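Local atomic coordinates of tail spike protein (Acinetobacter phage vB_AbaP_AS12, PDB entry 6EU4), a protein that probably recognises and cleaves the capsular polysaccharide of Acinetobacter baumannii, serving as the trimeric host-binding spike on the tail of the phage. Residues I20-A25 with Y39-Y44; V89-A94 with V119-L124; A362-N367 with S434-T439; Y392-P397 with F438-V443; A479-N484 with V498-S503. One frame throughout, in Å; residues are numbered along the deposited sequence.

How the contacts relate
The spike is elongated, and the five contacts follow it along the chain. Contact 1 joins strands 19-21 and 37-40 of an N-terminal mixed sheet. Contact 2, about 16 Å away between centres and touching it through Tyr-43, lies where strand 88-89 meets strand 118-121 at the start of the parallel beta-helix. Contacts 3 and 4 lie beyond the chain's centre, about 70 Å from contact 1 between centres; they join loops of the solenoid, share Phe-438 and Thr-439, and touch no other subunit. Contact 5, about 28 Å from contact 4 between centres, pairs strands 474-481 and 496-501 of a six-stranded sheet. Contacts 1, 2 and 5 touch the second subunit, so trimer contacts occur towards both ends.

Contact 1: residues I20-A25 with Y39-Y44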
# COMPACT_ATOMS: atom_id res chain seq x y z
N ILE A 20 5.38 57.08 -18.74
CA ILE A 20 4.25 56.55 -17.98
C ILE A 20 2.99 56.62 -18.83
O ILE A 20 2.73 57.62 -19.49
CB ILE A 20 4.06 57.32 -16.66
CG1 ILE A 20 5.26 57.14 -15.73
CG2 ILE A 20 2.79 56.88 -15.96
CD1 ILE A 20 5.28 58.19 -14.61
N VAL A 21 2.19 55.56 -18.76
CA VAL A 21 0.89 55.48 -19.43
C VAL A 21 -0.11 54.99 -18.40
O VAL A 21 0.18 54.06 -17.65
CB VAL A 21 0.97 54.53 -20.65
CG1 VAL A 21 -0.41 54.32 -21.27
CG2 VAL A 21 1.97 55.08 -21.68
N ASN A 22 -1.29 55.61 -18.34
CA ASN A 22 -2.23 55.24 -17.28
C ASN A 22 -2.82 53.85 -17.51
O ASN A 22 -2.82 53.01 -16.60
CB ASN A 22 -3.34 56.28 -17.17
CG ASN A 22 -2.86 57.60 -16.57
OD1 ASN A 22 -1.85 57.65 -15.86
ND2 ASN A 22 -3.57 58.67 -16.87
N THR A 23 -3.33 53.59 -18.71
CA THR A 23 -4.08 52.37 -19.04
C THR A 23 -3.66 51.87 -20.41
O THR A 23 -3.06 52.61 -21.19
CB THR A 23 -5.60 52.62 -19.07
OG1 THR A 23 -5.91 53.42 -20.21
CG2 THR A 23 -6.06 53.34 -17.81
N VAL A 24 -3.99 50.61 -20.72
CA VAL A 24 -3.65 50.13 -22.06
C VAL A 24 -4.49 50.83 -23.13
O VAL A 24 -4.06 50.91 -24.28
CB VAL A 24 -3.78 48.60 -22.18
CG1 VAL A 24 -2.82 47.92 -21.22
CG2 VAL A 24 -5.22 48.15 -21.95
N ALA A 25 -5.67 51.36 -22.78
CA ALA A 25 -6.47 52.10 -23.75
C ALA A 25 -5.77 53.39 -24.17
O ALA A 25 -6.06 53.94 -25.25
CB ALA A 25 -7.85 52.42 -23.18
N TYR A 39 5.74 52.41 -19.28
CA TYR A 39 5.25 51.68 -18.11
C TYR A 39 3.77 51.96 -17.97
O TYR A 39 3.37 53.11 -17.78
CB TYR A 39 6.00 52.10 -16.84
CG TYR A 39 5.53 51.34 -15.62
CD1 TYR A 39 6.01 50.06 -15.36
CD2 TYR A 39 4.62 51.90 -14.74
CE1 TYR A 39 5.58 49.35 -14.24
CE2 TYR A 39 4.19 51.21 -13.63
CZ TYR A 39 4.67 49.94 -13.38
OH TYR A 39 4.24 49.25 -12.28
N VAL A 40 2.95 50.91 -18.07
CA VAL A 40 1.50 51.04 -17.93
C VAL A 40 1.13 50.75 -16.48
O VAL A 40 1.46 49.69 -15.94
CB VAL A 40 0.77 50.08 -18.89
CG1 VAL A 40 -0.75 50.21 -18.72
CG2 VAL A 40 1.16 50.37 -20.34
N LYS A 41 0.42 51.70 -15.86
CA LYS A 41 0.09 51.58 -14.44
C LYS A 41 -0.82 50.38 -14.19
O LYS A 41 -0.59 49.58 -13.27
CB LYS A 41 -0.58 52.85 -13.94
CG LYS A 41 0.25 54.10 -14.05
CD LYS A 41 -0.53 55.28 -13.48
CE LYS A 41 0.12 56.60 -13.77
NZ LYS A 41 -0.74 57.73 -13.29
N GLY A 42 -1.87 50.25 -14.99
CA GLY A 42 -2.79 49.14 -14.87
C GLY A 42 -3.53 48.97 -16.16
O GLY A 42 -3.58 49.88 -16.99
N TYR A 43 -4.09 47.78 -16.36
CA TYR A 43 -4.82 47.53 -17.60
C TYR A 43 -5.99 48.49 -17.72
O TYR A 43 -6.19 49.14 -18.76
CB TYR A 43 -5.31 46.07 -17.65
CG TYR A 43 -5.75 45.62 -19.04
CD1 TYR A 43 -6.99 45.99 -19.54
CD2 TYR A 43 -4.92 44.84 -19.83
CE1 TYR A 43 -7.40 45.60 -20.80
CE2 TYR A 43 -5.32 44.43 -21.10
CZ TYR A 43 -6.57 44.82 -21.58
OH TYR A 43 -7.00 44.43 -22.82
N TYR A 44 -6.76 48.62 -16.64
CA TYR A 44 -7.86 49.56 -16.52
C TYR A 44 -7.53 50.61 -15.45
O TYR A 44 -6.67 50.40 -14.59
CB TYR A 44 -9.15 48.85 -16.12
CG TYR A 44 -9.59 47.73 -17.05
CD1 TYR A 44 -10.09 48.01 -18.31
CD2 TYR A 44 -9.52 46.40 -16.64
CE1 TYR A 44 -10.50 47.00 -19.15
CE2 TYR A 44 -9.93 45.38 -17.48
CZ TYR A 44 -10.42 45.68 -18.73
OH TYR A 44 -10.84 44.68 -19.57
O HOH W 1 -4.51 52.32 -14.43
O HOH W 2 -7.75 50.18 -20.72
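Val-21 is paired in parallel fashion by two backbone hydrogen bonds: its N donates to Tyr-39 O over 2.9 Å, and its O accepts from Lys-41 N at 3.0 Å. Past the strands, a weak bond from Gly-42 N to Asn-22 O continues the pairing, and Val-24 N reaches Tyr-43 O at 3.3 Å. A CA-H of Thr-23 is directed almost straight (172°) at Gly-42 O.

Two waters bridge the segments beyond the strands: one donates to both Asn-22 O and Tyr-44 O, the other joins Tyr-43 O to Ala-25 N.

Strands 19-21 and 37-40 form the parallel pair at one end of this chain's part of a mixed sheet, and Ile-20 continues the backbone bonding into the second subunit. The side chain of Tyr-39 lies about 4 Å from a bound zinc ion, and its ring stacks on His-60 of the second subunit.

Among side chains, the extended Lys-41 runs alongside Asn-22, its NZ 2.8 Å from Asn-22 OD1 and tilted 31° from the carbonyl plane. The same ammonium bonds to Gly-35 O of the second subunit.

Apolar packing is tight where Ile-20 CG2 meets Lys-41 CE at 3.5 Å. Val-24 CG2 sits over the centre of the Tyr-43 ring in a CH-pi contact, 3.5 Å from the centroid, while the Val-24 and Val-40 side chains cross at about a right angle, with their CG1 atoms 4.0 Å apart.

Contact 2: residues V89-A94 with V119-L124; sequences VSPEHA and VRLNGL
Val-89 opens the contact with its carbonyl, which accepts a hydrogen bond from Arg-120 N at 2.9 Å and also receives a CA-H from Val-119. Val-89 and Val-119 form a parallel bridge, and their side chains share the face of the sheet that packs on Val-112 of helix 106-113.

Ser-90 follows, offering OG to Asn-122 ND2 at 2.8 Å along a bent path. That hydroxyl is also bonded to Asn-86 OD1 of the second subunit, so it ties the segment both to its own chain and across the trimer.

Pro-91 meets the strand with CD and CG: CD lies 3.1 Å from Arg-120 O, and CG meets Leu-121 CD2 at 3.8 Å, the two side chains crossing at about a right angle. Here the chain leaves the strand and enters a 3-10 segment, 91-94. The parallel pairing of 88-89 with 118-121 begins the beta-helix, and helix 106-113 packs close by, consistent with the N-terminal cap of tailspike solenoids.

Glu-92 folds back through a bend at chi2 (88°), which carries OE2 to Asn-122 ND2 at 2.9 Å. This bond is almost linear (177°) and meets the carboxylate on its syn side, although the carboxylate and amide planes stand 80° apart. Both acceptors of ND2 lie near the amide plane, which fixes the rotation of the amide about chi2. Glu-92 OE1 bonds to Tyr-125 OH, whose oxygen also meets Asn-122 N.

His-93 makes no contact with 119-124; its ND1 accepts from Ser-90 N at 3.0 Å in the ring plane.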
# COMPACT_ATOMS: atom_id res chain seq x y z
N VAL A 89 2.36 35.43 -16.40
CA VAL A 89 1.35 36.49 -16.50
C VAL A 89 0.14 36.09 -15.67
O VAL A 89 0.01 34.95 -15.21
CB VAL A 89 0.89 36.77 -17.95
CG1 VAL A 89 2.05 37.24 -18.82
CG2 VAL A 89 0.21 35.55 -18.53
N SER A 90 -0.78 37.04 -15.53
CA SER A 90 -2.06 36.87 -14.88
C SER A 90 -3.18 37.25 -15.85
O SER A 90 -2.96 38.03 -16.77
CB SER A 90 -2.15 37.75 -13.63
OG SER A 90 -1.12 37.42 -12.70
N PRO A 91 -4.39 36.71 -15.67
CA PRO A 91 -5.50 37.12 -16.55
C PRO A 91 -5.70 38.63 -16.61
O PRO A 91 -6.15 39.15 -17.65
CB PRO A 91 -6.71 36.40 -15.93
CG PRO A 91 -6.11 35.20 -15.28
CD PRO A 91 -4.79 35.65 -14.73
N GLU A 92 -5.38 39.34 -15.53
CA GLU A 92 -5.44 40.80 -15.51
C GLU A 92 -4.64 41.43 -16.65
O GLU A 92 -5.03 42.49 -17.17
CB GLU A 92 -4.89 41.35 -14.18
CG GLU A 92 -5.63 40.96 -12.93
CD GLU A 92 -5.13 39.64 -12.34
OE1 GLU A 92 -5.42 38.58 -12.92
OE2 GLU A 92 -4.44 39.67 -11.30
N HIS A 93 -3.52 40.82 -17.05
CA HIS A 93 -2.68 41.39 -18.10
C HIS A 93 -3.37 41.38 -19.45
O HIS A 93 -2.96 42.13 -20.35
CB HIS A 93 -1.36 40.63 -18.19
CG HIS A 93 -0.46 40.87 -17.02
ND1 HIS A 93 -0.23 39.93 -16.04
CD2 HIS A 93 0.25 41.97 -16.65
CE1 HIS A 93 0.59 40.43 -15.13
NE2 HIS A 93 0.89 41.67 -15.48
N ALA A 94 -4.41 40.57 -19.61
CA ALA A 94 -5.18 40.50 -20.84
C ALA A 94 -6.54 41.18 -20.70
O ALA A 94 -7.35 41.13 -21.63
CB ALA A 94 -5.36 39.04 -21.27
N VAL A 119 0.59 30.83 -15.86
CA VAL A 119 -0.58 31.65 -15.54
C VAL A 119 -0.76 31.65 -14.04
O VAL A 119 -0.96 30.59 -13.44
CB VAL A 119 -1.84 31.13 -16.23
CG1 VAL A 119 -3.05 31.95 -15.79
CG2 VAL A 119 -1.70 31.21 -17.73
N ARG A 120 -0.75 32.84 -13.45
CA ARG A 120 -1.05 33.03 -12.04
C ARG A 120 -2.47 33.53 -11.85
O ARG A 120 -2.89 34.50 -12.50
CB ARG A 120 -0.06 34.01 -11.41
CG ARG A 120 1.34 33.41 -11.22
CD ARG A 120 1.43 32.52 -9.96
NE ARG A 120 1.50 33.38 -8.77
CZ ARG A 120 0.50 33.60 -7.92
NH1 ARG A 120 -0.67 32.97 -8.05
NH2 ARG A 120 0.69 34.45 -6.91
N LEU A 121 -3.21 32.89 -10.96
CA LEU A 121 -4.56 33.30 -10.60
C LEU A 121 -4.53 34.01 -9.25
O LEU A 121 -4.04 33.45 -8.27
CB LEU A 121 -5.49 32.09 -10.55
CG LEU A 121 -5.56 31.27 -11.85
CD1 LEU A 121 -6.53 30.10 -11.72
CD2 LEU A 121 -5.91 32.13 -13.07
N ASN A 122 -5.06 35.23 -9.21
CA ASN A 122 -4.87 36.11 -8.06
C ASN A 122 -6.17 36.52 -7.39
O ASN A 122 -6.17 37.43 -6.54
CB ASN A 122 -4.11 37.34 -8.52
CG ASN A 122 -2.85 36.98 -9.23
OD1 ASN A 122 -2.12 36.08 -8.79
ND2 ASN A 122 -2.58 37.64 -10.35
N GLY A 123 -7.27 35.87 -7.73
CA GLY A 123 -8.55 36.15 -7.13
C GLY A 123 -9.59 35.36 -7.89
O GLY A 123 -9.25 34.40 -8.59
N LEU A 124 -10.85 35.76 -7.76
CA LEU A 124 -11.94 35.10 -8.46
C LEU A 124 -12.24 35.84 -9.76
O LEU A 124 -12.39 37.08 -9.77
CB LEU A 124 -13.19 35.04 -7.61
CG LEU A 124 -13.02 34.24 -6.32
CD1 LEU A 124 -14.25 34.44 -5.42
CD2 LEU A 124 -12.73 32.77 -6.61

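Contact 3: residues A362-N367 with S434-T439; sequences ATSSWN and SLTAFT
Ser-364 OG and Thr-436 OG1 share a hydrogen bond of 2.8 Å, and either hydroxyl could be the donor. It joins two irregular loops on the outside of the parallel beta-helix: 362-367 leads into strand 371-376, while the loop 434-439 lies between strands 430-432 and 443-445. Both hydroxyls occupy the position between backbone N and carbonyl carbon (chi1 70° for Ser-364, 58° for Thr-436), which turns them towards one another at the protein surface.

Around this bond the packing is slight. Ser-364 CB lies 3.2 Å from Thr-436 O, and the methyl of Ala-437 approaches Ser-364 OG to 3.9 Å. The other branch of Thr-436, CG2, rests on the backbone of the first loop, 3.7 Å from Trp-366 N. Thr-436 also packs on Tyr-408 of strand 405-409, so its side chain touches both the loop and the body of the solenoid.

Ser-365 contributes its backbone to the contact and turns its own side chain away. Its carbonyl is taken by Asn-369 ND2, and its OG donates to Asn-367 OD1 at 2.9 Å, nearly in line with the amide C=O (163°).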
# COMPACT_ATOMS: atom_id res chain seq x y z
N ALA A 362 -35.94 -1.67 -6.52
CA ALA A 362 -37.32 -2.06 -6.77
C ALA A 362 -37.40 -3.48 -7.30
O ALA A 362 -38.28 -4.26 -6.90
CB ALA A 362 -37.97 -1.09 -7.77
N THR A 363 -36.48 -3.84 -8.20
CA THR A 363 -36.42 -5.18 -8.79
C THR A 363 -34.97 -5.61 -8.79
O THR A 363 -34.13 -4.95 -9.39
CB THR A 363 -36.96 -5.16 -10.21
OG1 THR A 363 -38.34 -4.79 -10.17
CG2 THR A 363 -36.82 -6.54 -10.85
N SER A 364 -34.68 -6.72 -8.12
CA SER A 364 -33.29 -7.12 -7.94
C SER A 364 -32.82 -7.98 -9.10
O SER A 364 -33.61 -8.59 -9.83
CB SER A 364 -33.11 -7.85 -6.62
OG SER A 364 -33.72 -9.14 -6.65
N SER A 365 -31.50 -8.04 -9.27
CA SER A 365 -30.87 -8.88 -10.27
C SER A 365 -29.44 -9.12 -9.85
O SER A 365 -28.96 -8.55 -8.86
CB SER A 365 -30.93 -8.24 -11.66
OG SER A 365 -30.12 -7.08 -11.68
N TRP A 366 -28.73 -9.94 -10.62
CA TRP A 366 -27.33 -10.27 -10.30
C TRP A 366 -26.46 -9.02 -10.17
O TRP A 366 -25.48 -9.03 -9.42
CB TRP A 366 -26.75 -11.21 -11.36
CG TRP A 366 -26.61 -10.55 -12.68
CD1 TRP A 366 -27.58 -10.39 -13.62
CD2 TRP A 366 -25.42 -9.96 -13.23
NE1 TRP A 366 -27.08 -9.73 -14.72
CE2 TRP A 366 -25.76 -9.46 -14.50
CE3 TRP A 366 -24.10 -9.82 -12.78
CZ2 TRP A 366 -24.84 -8.81 -15.31
CZ3 TRP A 366 -23.20 -9.17 -13.58
CH2 TRP A 366 -23.56 -8.68 -14.84
N ASN A 367 -26.76 -7.95 -10.91
CA ASN A 367 -25.94 -6.75 -10.85
C ASN A 367 -26.68 -5.56 -10.25
O ASN A 367 -26.28 -4.42 -10.44
CB ASN A 367 -25.42 -6.36 -12.25
CG ASN A 367 -26.53 -6.00 -13.22
OD1 ASN A 367 -27.71 -6.24 -12.97
ND2 ASN A 367 -26.15 -5.45 -14.37
N SER A 434 -28.93 -18.74 -4.28
CA SER A 434 -29.50 -18.48 -5.60
C SER A 434 -30.33 -17.21 -5.61
O SER A 434 -30.99 -16.92 -6.62
CB SER A 434 -30.36 -19.66 -6.07
OG SER A 434 -31.46 -19.82 -5.19
N LEU A 435 -30.34 -16.45 -4.52
CA LEU A 435 -31.14 -15.24 -4.46
C LEU A 435 -30.35 -14.02 -4.94
O LEU A 435 -29.11 -14.05 -5.06
CB LEU A 435 -31.62 -15.01 -3.02
CG LEU A 435 -32.35 -16.15 -2.32
CD1 LEU A 435 -32.75 -15.74 -0.90
CD2 LEU A 435 -33.57 -16.59 -3.11
N THR A 436 -31.08 -12.92 -5.20
CA THR A 436 -30.46 -11.62 -5.46
C THR A 436 -31.07 -10.54 -4.56
O THR A 436 -30.94 -9.35 -4.86
CB THR A 436 -30.57 -11.20 -6.93
OG1 THR A 436 -31.95 -11.15 -7.34
CG2 THR A 436 -29.78 -12.15 -7.83
N ALA A 437 -31.73 -10.95 -3.48
CA ALA A 437 -32.29 -10.03 -2.50
C ALA A 437 -32.11 -10.66 -1.13
O ALA A 437 -32.49 -11.82 -0.94
CB ALA A 437 -33.77 -9.74 -2.77
N PHE A 438 -31.55 -9.90 -0.20
CA PHE A 438 -31.08 -10.43 1.06
C PHE A 438 -31.73 -9.72 2.24
O PHE A 438 -32.21 -8.59 2.13
CB PHE A 438 -29.56 -10.32 1.10
CG PHE A 438 -28.93 -10.83 -0.17
CD1 PHE A 438 -28.90 -12.19 -0.42
CD2 PHE A 438 -28.47 -9.96 -1.15
CE1 PHE A 438 -28.40 -12.67 -1.63
CE2 PHE A 438 -27.95 -10.45 -2.34
CZ PHE A 438 -27.93 -11.79 -2.58
N THR A 439 -31.75 -10.42 3.38
CA THR A 439 -32.37 -9.89 4.59
C THR A 439 -31.50 -10.03 5.82
O THR A 439 -31.97 -9.78 6.94
CB THR A 439 -33.72 -10.59 4.83
OG1 THR A 439 -33.49 -11.99 5.02
CG2 THR A 439 -34.66 -10.40 3.64

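Contact 4: residues Y392-P397 with F438-V443; sequences YNSSDP and FTKLGV
Leu-441 points its side chain at the other loop, where CB meets Asn-393 CB at 3.8 Å. Its CG stands anti to the backbone N (chi1 -174°), which sends the isobutyl group past Asn-393 towards the preceding peptide; CD2 comes to rest 3.8 Å from Tyr-392 O. Asn-393 thus presents only its CB to the leucine, since its amide is turned the other way by a chi1 of 69°. The amide nitrogen bonds to Pro-426 O, and OD1 faces back into its own loop to accept from Ser-395 N at 3.2 Å. That donor comes from above the carbonyl plane, 38° out of it.

Ser-394 is oriented towards the second loop as well. Its CB lies 3.5 Å from Thr-439 O, and OG passes the aliphatic part of Lys-440 with CG at 4.1 Å. The polar end of Ser-394 is committed to Glu-428, whose OE1 it bonds while OE2 takes Leu-441 N. One carboxylate therefore joins both loops, which make no direct hydrogen bond to each other.

Both loops turn at this point. Asp-396 N donates to Asn-393 O at 3.0 Å, closing a type I turn from Asn-393 to Asp-396. Across from it, Leu-441 is the centre of an inverse gamma turn, spanned by a weak bond from Gly-442 N to Lys-440 O.

With its side-chain acceptor two residues before the N-H it takes, Asn-393 forms an Asx turn at the head of the beta turn, within a loop that joins strands 387-390 and 405-409 of the parallel beta-helix.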
# COMPACT_ATOMS: atom_id res chain seq x y z
N TYR A 392 -26.42 -1.52 10.15
CA TYR A 392 -27.56 -2.40 10.39
C TYR A 392 -27.29 -3.87 10.06
O TYR A 392 -26.78 -4.21 8.98
CB TYR A 392 -28.78 -1.96 9.58
CG TYR A 392 -29.15 -0.51 9.78
CD1 TYR A 392 -29.29 0.04 11.05
CD2 TYR A 392 -29.28 0.33 8.70
CE1 TYR A 392 -29.59 1.36 11.22
CE2 TYR A 392 -29.58 1.65 8.86
CZ TYR A 392 -29.72 2.17 10.11
OH TYR A 392 -30.03 3.49 10.25
N ASN A 393 -27.74 -4.74 10.96
CA ASN A 393 -28.01 -6.13 10.64
C ASN A 393 -29.46 -6.41 11.02
O ASN A 393 -30.22 -5.49 11.35
CB ASN A 393 -26.99 -7.07 11.32
CG ASN A 393 -27.12 -7.13 12.82
OD1 ASN A 393 -28.16 -6.77 13.40
ND2 ASN A 393 -26.07 -7.63 13.48
N SER A 394 -29.89 -7.67 10.88
CA SER A 394 -31.33 -7.92 10.88
C SER A 394 -31.96 -7.71 12.26
O SER A 394 -33.19 -7.56 12.33
CB SER A 394 -31.67 -9.34 10.39
OG SER A 394 -31.18 -10.32 11.29
N SER A 395 -31.18 -7.68 13.33
CA SER A 395 -31.70 -7.44 14.66
C SER A 395 -31.77 -5.95 15.01
O SER A 395 -32.21 -5.61 16.12
CB SER A 395 -30.88 -8.19 15.72
OG SER A 395 -29.56 -7.67 15.88
N ASP A 396 -31.38 -5.06 14.11
CA ASP A 396 -31.41 -3.64 14.46
C ASP A 396 -32.83 -3.21 14.82
O ASP A 396 -33.78 -3.53 14.10
CB ASP A 396 -30.88 -2.75 13.34
CG ASP A 396 -30.87 -1.30 13.77
OD1 ASP A 396 -31.89 -0.60 13.59
OD2 ASP A 396 -29.84 -0.89 14.37
N PRO A 397 -33.03 -2.52 15.94
CA PRO A 397 -34.40 -2.24 16.39
C PRO A 397 -35.14 -1.20 15.58
O PRO A 397 -36.37 -1.13 15.73
CB PRO A 397 -34.21 -1.76 17.84
CG PRO A 397 -32.79 -1.32 17.91
CD PRO A 397 -32.01 -2.15 16.93
N PHE A 438 -31.55 -9.90 -0.20
CA PHE A 438 -31.08 -10.43 1.06
C PHE A 438 -31.73 -9.72 2.24
O PHE A 438 -32.21 -8.59 2.13
CB PHE A 438 -29.56 -10.32 1.10
CG PHE A 438 -28.93 -10.83 -0.17
CD1 PHE A 438 -28.90 -12.19 -0.42
CD2 PHE A 438 -28.47 -9.96 -1.15
CE1 PHE A 438 -28.40 -12.67 -1.63
CE2 PHE A 438 -27.95 -10.45 -2.34
CZ PHE A 438 -27.93 -11.79 -2.58
N THR A 439 -31.75 -10.42 3.38
CA THR A 439 -32.37 -9.89 4.59
C THR A 439 -31.50 -10.03 5.82
O THR A 439 -31.97 -9.78 6.94
CB THR A 439 -33.72 -10.59 4.83
OG1 THR A 439 -33.49 -11.99 5.02
CG2 THR A 439 -34.66 -10.40 3.64
N LYS A 440 -30.24 -10.43 5.66
CA LYS A 440 -29.28 -10.47 6.75
C LYS A 440 -27.94 -9.94 6.27
O LYS A 440 -27.62 -10.00 5.08
CB LYS A 440 -29.11 -11.90 7.30
CG LYS A 440 -30.38 -12.47 7.91
CD LYS A 440 -30.11 -13.84 8.50
CE LYS A 440 -31.27 -14.33 9.35
NZ LYS A 440 -32.51 -14.37 8.59
N LEU A 441 -27.14 -9.45 7.21
CA LEU A 441 -25.82 -8.90 6.91
C LEU A 441 -24.86 -10.08 6.76
O LEU A 441 -24.04 -10.39 7.63
CB LEU A 441 -25.38 -7.93 8.00
CG LEU A 441 -24.08 -7.17 7.74
CD1 LEU A 441 -24.25 -6.20 6.56
CD2 LEU A 441 -23.65 -6.42 9.01
N GLY A 442 -24.99 -10.76 5.61
CA GLY A 442 -24.23 -11.97 5.34
C GLY A 442 -23.44 -11.88 4.05
O GLY A 442 -23.52 -10.91 3.29
N VAL A 443 -22.66 -12.94 3.82
CA VAL A 443 -21.88 -13.12 2.60
C VAL A 443 -22.55 -14.21 1.78
O VAL A 443 -22.59 -15.36 2.20
CB VAL A 443 -20.43 -13.49 2.91
CG1 VAL A 443 -19.67 -13.72 1.61
CG2 VAL A 443 -19.78 -12.39 3.73

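Contact 5: residues A479-N484 with V498-S503; sequences AKSLGN and VLVQSS
Lys-480 is held between two residues of the neighbouring strand: its N donates to Val-498 O at 2.8 Å, and its O accepts from Val-500 N at 2.9 Å. Leu-482 N continues the parallel pattern by bonding to Val-500 O over 2.9 Å. Where the strands part, a side chain takes over: Gln-501 NE2 donates to Gly-483 O at 2.8 Å, with the acceptor in the plane of the amide.

Apolar contacts fill in between. Val-500 CG1, placed between backbone N and carbonyl carbon (chi1 59°), reaches Ser-481 CA at 3.5 Å and also meets Ala-479 CB. Separately, Leu-482 CD1 lies 3.9 Å from Leu-499 CB.

The next shell fixes the glutamine. A bend at chi2 of Gln-501 (51°) swings the amide across to the neighbouring segment, towards Gly-483. Gln-501 OE1 accepts from Ser-503 N at 2.9 Å on an in-plane lone pair. A water donates to both OE1 and Leu-482 O, and two further waters link Ser-481 OG to Ser-502, one to its N and one to its OG.

Farther out, strand 496-501 is bonded on its other side to 520-526, within a six-stranded mixed sheet that starts with this parallel pair. Ala-479 makes backbone hydrogen bonds to the second subunit, while Lys-480 forms a cation-pi contact with Tyr-474 of the third.

With both ends of its amide engaged, Gln-501 is probably fixed in one flip state, and its NE2 gives the two segments a further hydrogen bond one residue past the last backbone bond between them.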
# COMPACT_ATOMS: atom_id res chain seq x y z
N ALA A 479 -10.66 -29.48 18.77
CA ALA A 479 -11.99 -30.00 18.45
C ALA A 479 -13.01 -28.86 18.45
O ALA A 479 -12.83 -27.82 19.09
CB ALA A 479 -12.41 -31.05 19.47
N LYS A 480 -14.09 -29.06 17.71
CA LYS A 480 -15.26 -28.18 17.82
C LYS A 480 -16.12 -28.64 18.99
O LYS A 480 -16.56 -29.79 19.03
CB LYS A 480 -16.08 -28.18 16.54
CG LYS A 480 -17.22 -27.10 16.56
CD LYS A 480 -17.93 -27.02 15.22
CE LYS A 480 -18.73 -25.73 15.04
NZ LYS A 480 -19.82 -25.54 16.03
N SER A 481 -16.35 -27.74 19.95
CA SER A 481 -17.08 -28.09 21.16
C SER A 481 -18.57 -28.00 20.88
O SER A 481 -19.07 -26.95 20.47
CB SER A 481 -16.70 -27.16 22.32
OG SER A 481 -17.23 -27.66 23.54
N LEU A 482 -19.28 -29.11 21.08
CA LEU A 482 -20.70 -29.19 20.76
C LEU A 482 -21.57 -28.69 21.90
O LEU A 482 -21.27 -28.91 23.08
CB LEU A 482 -21.09 -30.63 20.43
CG LEU A 482 -20.37 -31.25 19.23
CD1 LEU A 482 -20.61 -32.75 19.20
CD2 LEU A 482 -20.82 -30.59 17.94
N GLY A 483 -22.67 -28.05 21.55
CA GLY A 483 -23.72 -27.76 22.50
C GLY A 483 -24.68 -28.93 22.61
O GLY A 483 -24.29 -30.10 22.48
N ASN A 484 -25.95 -28.61 22.85
CA ASN A 484 -27.00 -29.63 22.87
C ASN A 484 -27.42 -29.87 21.43
O ASN A 484 -28.44 -29.38 20.95
CB ASN A 484 -28.18 -29.18 23.73
CG ASN A 484 -29.24 -30.27 23.86
OD1 ASN A 484 -28.98 -31.44 23.59
ND2 ASN A 484 -30.43 -29.87 24.28
N VAL A 498 -13.16 -32.79 13.76
CA VAL A 498 -13.13 -33.36 15.10
C VAL A 498 -14.08 -32.59 16.00
O VAL A 498 -14.06 -31.35 16.03
CB VAL A 498 -11.70 -33.34 15.69
CG1 VAL A 498 -11.71 -33.97 17.08
CG2 VAL A 498 -10.71 -34.05 14.74
N LEU A 499 -14.90 -33.33 16.75
CA LEU A 499 -15.91 -32.82 17.66
C LEU A 499 -15.61 -33.30 19.08
O LEU A 499 -15.09 -34.40 19.29
CB LEU A 499 -17.31 -33.31 17.25
CG LEU A 499 -17.58 -33.38 15.74
CD1 LEU A 499 -18.89 -34.08 15.48
CD2 LEU A 499 -17.58 -31.98 15.15
N VAL A 500 -15.98 -32.49 20.05
CA VAL A 500 -15.95 -32.91 21.45
C VAL A 500 -17.31 -32.62 22.07
O VAL A 500 -17.89 -31.56 21.84
CB VAL A 500 -14.81 -32.23 22.26
CG1 VAL A 500 -14.93 -30.70 22.24
CG2 VAL A 500 -14.81 -32.76 23.68
N GLN A 501 -17.82 -33.58 22.83
CA GLN A 501 -19.00 -33.36 23.66
C GLN A 501 -18.57 -33.60 25.10
O GLN A 501 -18.41 -34.75 25.53
CB GLN A 501 -20.16 -34.28 23.27
CG GLN A 501 -21.39 -34.09 24.16
CD GLN A 501 -21.80 -32.65 24.27
OE1 GLN A 501 -21.39 -31.95 25.20
NE2 GLN A 501 -22.61 -32.18 23.33
N SER A 502 -18.39 -32.52 25.85
CA SER A 502 -17.91 -32.64 27.22
C SER A 502 -19.04 -32.70 28.23
O SER A 502 -18.77 -32.92 29.41
CB SER A 502 -16.98 -31.47 27.56
OG SER A 502 -17.68 -30.23 27.57
N SER A 503 -20.28 -32.51 27.81
CA SER A 503 -21.43 -32.56 28.71
C SER A 503 -22.11 -33.93 28.63
O SER A 503 -22.63 -34.30 27.57
CB SER A 503 -22.43 -31.45 28.37
OG SER A 503 -23.69 -31.73 28.94
O HOH W 3 -18.92 -29.83 24.53
O HOH W 4 -15.83 -28.58 25.59
O HOH W 5 -22.41 -29.57 25.50